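Local coordinates for protein iota-carrageenase, CgiA (Alteromonas, PDB 3LMW) that hydrolyses the 1,4-beta-D-linkages inside iota-carrageenans, sulfated galactans of red algal cell walls, with inversion of anomeric configuration, at residues G120-F125 with T150-K155; T265-V270 with F355-R360. All coordinates share one frame; numbering follows the deposited sequence.

Interaction 1. Residues G120-F125 with T150-K155. With NI (nickel (II) ion), chain E.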
loop_
_atom_site.group_PDB
_atom_site.type_symbol
_atom_site.label_atom_id
_atom_site.label_comp_id
_atom_site.label_asym_id
_atom_site.label_seq_id
_atom_site.Cartn_x
_atom_site.Cartn_y
_atom_site.Cartn_z
ATOM N N GLY A 120 -16.932 -15.032 -0.305
ATOM C CA GLY A 120 -16.005 -14.250 -1.094
ATOM C C GLY A 120 -15.414 -15.049 -2.221
ATOM O O GLY A 120 -15.493 -16.285 -2.231
ATOM N N PHE A 121 -14.805 -14.353 -3.167
ATOM C CA PHE A 121 -14.320 -14.971 -4.403
ATOM C C PHE A 121 -12.814 -14.820 -4.512
ATOM O O PHE A 121 -12.161 -14.365 -3.598
ATOM C CB PHE A 121 -15.038 -14.345 -5.602
ATOM C CG PHE A 121 -14.780 -12.881 -5.762
ATOM C CD1 PHE A 121 -15.542 -11.947 -5.067
ATOM C CD2 PHE A 121 -13.753 -12.435 -6.597
ATOM C CE1 PHE A 121 -15.313 -10.618 -5.207
ATOM C CE2 PHE A 121 -13.499 -11.099 -6.755
ATOM C CZ PHE A 121 -14.282 -10.185 -6.069
ATOM N N LEU A 122 -12.227 -15.195 -5.619
ATOM C CA LEU A 122 -10.774 -15.133 -5.662
ATOM C C LEU A 122 -10.336 -14.301 -6.837
ATOM O O LEU A 122 -10.852 -14.483 -7.961
ATOM C CB LEU A 122 -10.185 -16.530 -5.753
ATOM C CG LEU A 122 -8.676 -16.700 -5.811
ATOM C CD1 LEU A 122 -8.095 -16.538 -4.423
ATOM C CD2 LEU A 122 -8.332 -18.073 -6.374
ATOM N N VAL A 123 -9.416 -13.366 -6.581
ATOM C CA VAL A 123 -8.564 -12.850 -7.668
ATOM C C VAL A 123 -7.277 -13.687 -7.673
ATOM O O VAL A 123 -6.610 -13.810 -6.656
ATOM C CB VAL A 123 -8.282 -11.381 -7.466
ATOM C CG1 VAL A 123 -7.340 -10.878 -8.536
ATOM C CG2 VAL A 123 -9.620 -10.584 -7.437
ATOM N N ASP A 124 -6.939 -14.315 -8.784
ATOM C CA ASP A 124 -5.765 -15.237 -8.783
ATOM C C ASP A 124 -4.641 -14.712 -9.651
ATOM O O ASP A 124 -4.855 -14.510 -10.839
ATOM C CB ASP A 124 -6.181 -16.608 -9.303
ATOM C CG ASP A 124 -5.104 -17.664 -9.132
ATOM O OD1 ASP A 124 -4.122 -17.492 -8.358
ATOM O OD2 ASP A 124 -5.242 -18.708 -9.819
ATOM N N PHE A 125 -3.468 -14.472 -9.071
ATOM C CA PHE A 125 -2.284 -14.036 -9.848
ATOM C C PHE A 125 -1.208 -15.150 -9.976
ATOM O O PHE A 125 -0.179 -14.944 -10.583
ATOM C CB PHE A 125 -1.612 -12.774 -9.236
ATOM C CG PHE A 125 -2.400 -11.480 -9.364
ATOM C CD1 PHE A 125 -3.477 -11.346 -10.249
ATOM C CD2 PHE A 125 -2.014 -10.366 -8.608
ATOM C CE1 PHE A 125 -4.180 -10.086 -10.349
ATOM C CE2 PHE A 125 -2.683 -9.130 -8.682
ATOM C CZ PHE A 125 -3.759 -8.978 -9.568
ATOM N N THR A 150 -10.484 -12.792 -1.660
ATOM C CA THR A 150 -9.100 -13.125 -1.431
ATOM C C THR A 150 -8.349 -12.751 -2.696
ATOM O O THR A 150 -8.874 -12.947 -3.804
ATOM C CB THR A 150 -8.963 -14.614 -1.175
ATOM O OG1 THR A 150 -9.683 -14.931 0.013
ATOM C CG2 THR A 150 -7.520 -15.015 -0.929
ATOM N N ILE A 151 -7.160 -12.162 -2.526
ATOM C CA ILE A 151 -6.178 -12.002 -3.609
ATOM C C ILE A 151 -5.036 -12.989 -3.400
ATOM O O ILE A 151 -4.284 -12.933 -2.393
ATOM C CB ILE A 151 -5.620 -10.564 -3.696
ATOM C CG1 ILE A 151 -6.763 -9.567 -3.984
ATOM C CG2 ILE A 151 -4.488 -10.473 -4.755
ATOM C CD1 ILE A 151 -6.417 -8.088 -3.576
ATOM N N ASP A 152 -4.924 -13.910 -4.345
ATOM C CA ASP A 152 -3.818 -14.839 -4.370
ATOM C C ASP A 152 -2.707 -14.223 -5.200
ATOM O O ASP A 152 -2.739 -14.261 -6.432
ATOM C CB ASP A 152 -4.285 -16.132 -4.979
ATOM C CG ASP A 152 -4.520 -17.181 -3.961
ATOM O OD1 ASP A 152 -4.519 -16.840 -2.737
ATOM O OD2 ASP A 152 -4.706 -18.342 -4.384
ATOM N N ASP A 153 -1.762 -13.581 -4.524
ATOM C CA ASP A 153 -0.729 -12.845 -5.203
ATOM C C ASP A 153 0.465 -13.769 -5.507
ATOM O O ASP A 153 0.533 -14.895 -5.049
ATOM C CB ASP A 153 -0.298 -11.681 -4.307
ATOM C CG ASP A 153 0.465 -10.568 -5.067
ATOM O OD1 ASP A 153 1.005 -10.788 -6.181
ATOM O OD2 ASP A 153 0.522 -9.440 -4.527
ATOM N N ASN A 154 1.411 -13.253 -6.277
ATOM C CA ASN A 154 2.668 -13.917 -6.572
ATOM C C ASN A 154 3.806 -12.907 -6.432
ATOM O O ASN A 154 4.675 -12.787 -7.288
ATOM C CB ASN A 154 2.626 -14.474 -7.983
ATOM C CG ASN A 154 3.786 -15.401 -8.271
ATOM O OD1 ASN A 154 4.426 -15.928 -7.354
ATOM N ND2 ASN A 154 4.081 -15.582 -9.554
ATOM N N LYS A 155 3.772 -12.143 -5.346
ATOM C CA LYS A 155 4.790 -11.115 -5.094
ATOM C C LYS A 155 4.945 -10.195 -6.309
ATOM O O LYS A 155 6.067 -9.903 -6.740
ATOM C CB LYS A 155 6.142 -11.759 -4.737
ATOM C CG LYS A 155 6.150 -12.550 -3.432
ATOM C CD LYS A 155 7.538 -12.950 -3.087
ATOM C CE LYS A 155 7.615 -13.530 -1.715
ATOM N NZ LYS A 155 7.117 -14.929 -1.738
HETATM NI NI NI E . -5.055 -19.789 -2.918
HETATM O O HOH W 1 -5.349 -21.986 -3.933
#

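Interaction 2. Residues T265-V270 with F355-R360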
loop_
_atom_site.group_PDB
_atom_site.type_symbol
_atom_site.label_atom_id
_atom_site.label_comp_id
_atom_site.label_asym_id
_atom_site.label_seq_id
_atom_site.Cartn_x
_atom_site.Cartn_y
_atom_site.Cartn_z
ATOM N N THR A 265 -8.278 1.257 14.983
ATOM C CA THR A 265 -8.533 0.363 16.128
ATOM C C THR A 265 -8.286 -1.082 15.718
ATOM O O THR A 265 -8.542 -1.433 14.564
ATOM C CB THR A 265 -10.001 0.471 16.651
ATOM O OG1 THR A 265 -10.895 0.329 15.543
ATOM C CG2 THR A 265 -10.262 1.819 17.293
ATOM N N ASN A 266 -7.835 -1.913 16.671
ATOM C CA ASN A 266 -7.707 -3.377 16.481
ATOM C C ASN A 266 -6.647 -3.739 15.431
ATOM O O ASN A 266 -6.948 -4.057 14.277
ATOM C CB ASN A 266 -9.079 -4.011 16.145
ATOM C CG ASN A 266 -9.044 -5.574 16.078
ATOM O OD1 ASN A 266 -8.027 -6.231 16.373
ATOM N ND2 ASN A 266 -10.187 -6.166 15.681
ATOM N N VAL A 267 -5.399 -3.659 15.827
ATOM C CA VAL A 267 -4.319 -3.936 14.936
ATOM C C VAL A 267 -3.693 -5.170 15.525
ATOM O O VAL A 267 -3.441 -5.223 16.736
ATOM C CB VAL A 267 -3.271 -2.790 14.952
ATOM C CG1 VAL A 267 -2.024 -3.159 14.134
ATOM C CG2 VAL A 267 -3.882 -1.419 14.467
ATOM N N SER A 268 -3.447 -6.168 14.674
ATOM C CA SER A 268 -2.797 -7.397 15.107
ATOM C C SER A 268 -1.801 -7.778 14.065
ATOM O O SER A 268 -1.929 -7.411 12.893
ATOM C CB SER A 268 -3.802 -8.546 15.307
ATOM O OG SER A 268 -4.535 -8.882 14.120
ATOM N N SER A 269 -0.830 -8.565 14.477
ATOM C CA SER A 269 0.145 -9.074 13.559
ATOM C C SER A 269 0.655 -10.342 14.154
ATOM O O SER A 269 0.696 -10.466 15.387
ATOM C CB SER A 269 1.310 -8.058 13.389
ATOM O OG SER A 269 2.202 -8.033 14.503
ATOM N N VAL A 270 1.045 -11.278 13.308
ATOM C CA VAL A 270 1.839 -12.421 13.750
ATOM C C VAL A 270 3.083 -12.511 12.840
ATOM O O VAL A 270 2.977 -12.373 11.619
ATOM C CB VAL A 270 1.001 -13.785 13.775
ATOM C CG1 VAL A 270 0.255 -14.026 12.461
ATOM C CG2 VAL A 270 1.871 -14.962 14.080
ATOM N N PHE A 355 -5.623 2.306 18.520
ATOM C CA PHE A 355 -6.144 1.639 19.699
ATOM C C PHE A 355 -6.128 0.113 19.586
ATOM O O PHE A 355 -6.697 -0.436 18.642
ATOM C CB PHE A 355 -7.604 2.030 19.904
ATOM C CG PHE A 355 -7.822 3.457 20.224
ATOM C CD1 PHE A 355 -7.905 4.398 19.219
ATOM C CD2 PHE A 355 -8.005 3.868 21.544
ATOM C CE1 PHE A 355 -8.128 5.728 19.524
ATOM C CE2 PHE A 355 -8.230 5.211 21.850
ATOM C CZ PHE A 355 -8.300 6.135 20.840
ATOM N N ASP A 356 -5.559 -0.553 20.592
ATOM C CA ASP A 356 -5.535 -2.037 20.720
ATOM C C ASP A 356 -4.594 -2.680 19.697
ATOM O O ASP A 356 -4.988 -3.028 18.585
ATOM C CB ASP A 356 -6.938 -2.688 20.666
ATOM C CG ASP A 356 -7.944 -2.057 21.680
ATOM O OD1 ASP A 356 -7.560 -1.855 22.870
ATOM O OD2 ASP A 356 -9.116 -1.764 21.272
ATOM N N VAL A 357 -3.343 -2.813 20.093
ATOM C CA VAL A 357 -2.331 -3.301 19.203
ATOM C C VAL A 357 -1.825 -4.577 19.847
ATOM O O VAL A 357 -1.386 -4.560 21.016
ATOM C CB VAL A 357 -1.213 -2.227 19.039
ATOM C CG1 VAL A 357 -0.156 -2.668 18.087
ATOM C CG2 VAL A 357 -1.829 -0.884 18.576
ATOM N N THR A 358 -1.933 -5.690 19.130
ATOM C CA THR A 358 -1.372 -6.945 19.615
ATOM C C THR A 358 -0.356 -7.460 18.605
ATOM O O THR A 358 -0.712 -7.718 17.452
ATOM C CB THR A 358 -2.452 -8.024 19.735
ATOM O OG1 THR A 358 -3.413 -7.640 20.708
ATOM C CG2 THR A 358 -1.868 -9.361 20.116
ATOM N N ALA A 359 0.881 -7.655 19.055
ATOM C CA ALA A 359 1.916 -8.217 18.221
ATOM C C ALA A 359 2.352 -9.580 18.740
ATOM O O ALA A 359 2.912 -9.672 19.835
ATOM C CB ALA A 359 3.092 -7.285 18.173
ATOM N N ARG A 360 2.113 -10.633 17.943
ATOM C CA ARG A 360 2.605 -11.975 18.295
ATOM C C ARG A 360 3.975 -12.273 17.634
ATOM O O ARG A 360 4.112 -12.196 16.406
ATOM C CB ARG A 360 1.566 -13.040 17.882
ATOM C CG ARG A 360 1.959 -14.517 18.182
ATOM C CD ARG A 360 0.837 -15.519 17.744
ATOM N NE ARG A 360 -0.364 -15.470 18.587
ATOM C CZ ARG A 360 -0.477 -16.136 19.743
ATOM N NH1 ARG A 360 0.523 -16.922 20.158
ATOM N NH2 ARG A 360 -1.585 -16.035 20.479
HETATM O O HOH W 2 4.226 -9.802 14.847
#

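Interaction 1. Residues G120-F125 with T150-K155
Leu122 reaches Asp152 because its CG lies opposite the backbone N (chi1 180°) and chi2 then turns one methyl across to the other strand, where CD1 meets CG of the Asp152 carboxylate at 3.7 Å. Asp124, with a similarly extended first torsion (chi1 -171°), brings OD1 to 3.6 Å from CB of Asp152. Their carboxylate planes are strongly turned against each other, and Asp124 OD1 and Asp152 OD2 come within 4.1 Å. Lys126 probably eases this proximity of like charges: its NZ forms a salt bridge with Asp124 OD1 and a hydrogen bond with Asp152 OD2. That same OD2 binds nickel at 2.1 Å, alongside a water, His470 and His472; the two histidines belong to a terminal run of six that is probably a purification tag.

The side chains are held in step by parallel backbone pairing. Thr150 N gives a bond to Phe121 O, Thr150 O receives Val123 N, Val123 O receives Asp152 N, and Phe125 N closes the series on Asp152 O at 2.7 Å. Val123 CB meets Ile151 CG1 at 4.2 Å on an apolar face, both side chains also packing on Val135; the other face carries Leu122 and Thr150 beside the aspartates. Beyond the strands, the ring of Phe125 offers its CD2 edge to Asp153 OD1 at 3.9 Å. Parallel strands paired in register are the pattern of successive coils in a parallel beta-helix.

Interaction 2. Residues T265-V270 with F355-R360
Neighbouring coils of a parallel beta-helix meet here through residues 265-270 and 355-360, parts of strands 262-270 and 352-360; over these residues the strand directions differ by 10°. Thr265 faces Phe355, and the pairing continues in step to Val270 and Arg360. Asn266 and Asp356 interrupt the ordinary extended pattern: both have positive phi, so the two chains bend at the same level and remain matched. At this bend two consecutive amides donate to two consecutive carbonyls, Asn266 N to Phe355 O and Val267 N to Asp356 O (2.9 Å). Regular alternation then resumes, with Thr358 N on Val267 O, Ser269 N on Thr358 O and Arg360 N on Ser269 O.

Around the bend, methyl CG2 of Thr265 rests on CB of Phe355 at 3.7 Å and lies oblique to the ring, which stacks in turn on Phe425. Asp356 OD1 accepts a hydrogen bond from Asn426 ND2 on the following strand, whereas Thr265 OG1 is bonded to Asp239 on the preceding one. Val267 CB and Val357 CG2 lie 4.3 Å apart on the buried face, with Ala249 and Ala275 close by. Further along this face, Ser269 OG is 3.8 Å from Ala359 CB. The hydroxyl, set between backbone N and carbonyl carbon (chi1 75°), also bonds to a water at 2.7 Å, and that water donates to Arg360 O at 2.9 Å, adding a bridge between the strands.

Val270 and Arg360 lie alongside one another on the opposite face, pointing the same way, with CG2 of the valine against CD of the arginine at 3.8 Å. The matched positive-phi pair Asn266/Asp356 and the stacked valines Val267/Val357 express the in-register parallel pairing between coils that the beta-helix fold of this GH82 enzyme provides.

Overall arrangement
Interactions 1 and 2 show the same principle at two levels of one solenoid: parallel strands from different coils, paired in step, with a mainly apolar buried face. They do not touch; their centres are 24 Å apart and their nearest atoms about 14 Å. Strands 178-186, 203-211 and 232-244 lie between them, each paired in parallel with the next. The connection within interaction 1 spans 24 residues, that within interaction 2 as many as 84, including helices, yet both return the chain to a matched neighbour. Only interaction 1 holds a metal ligand, nickel-bound Asp152; the side chain of Asp124 is about 13 Å from the calcium ion.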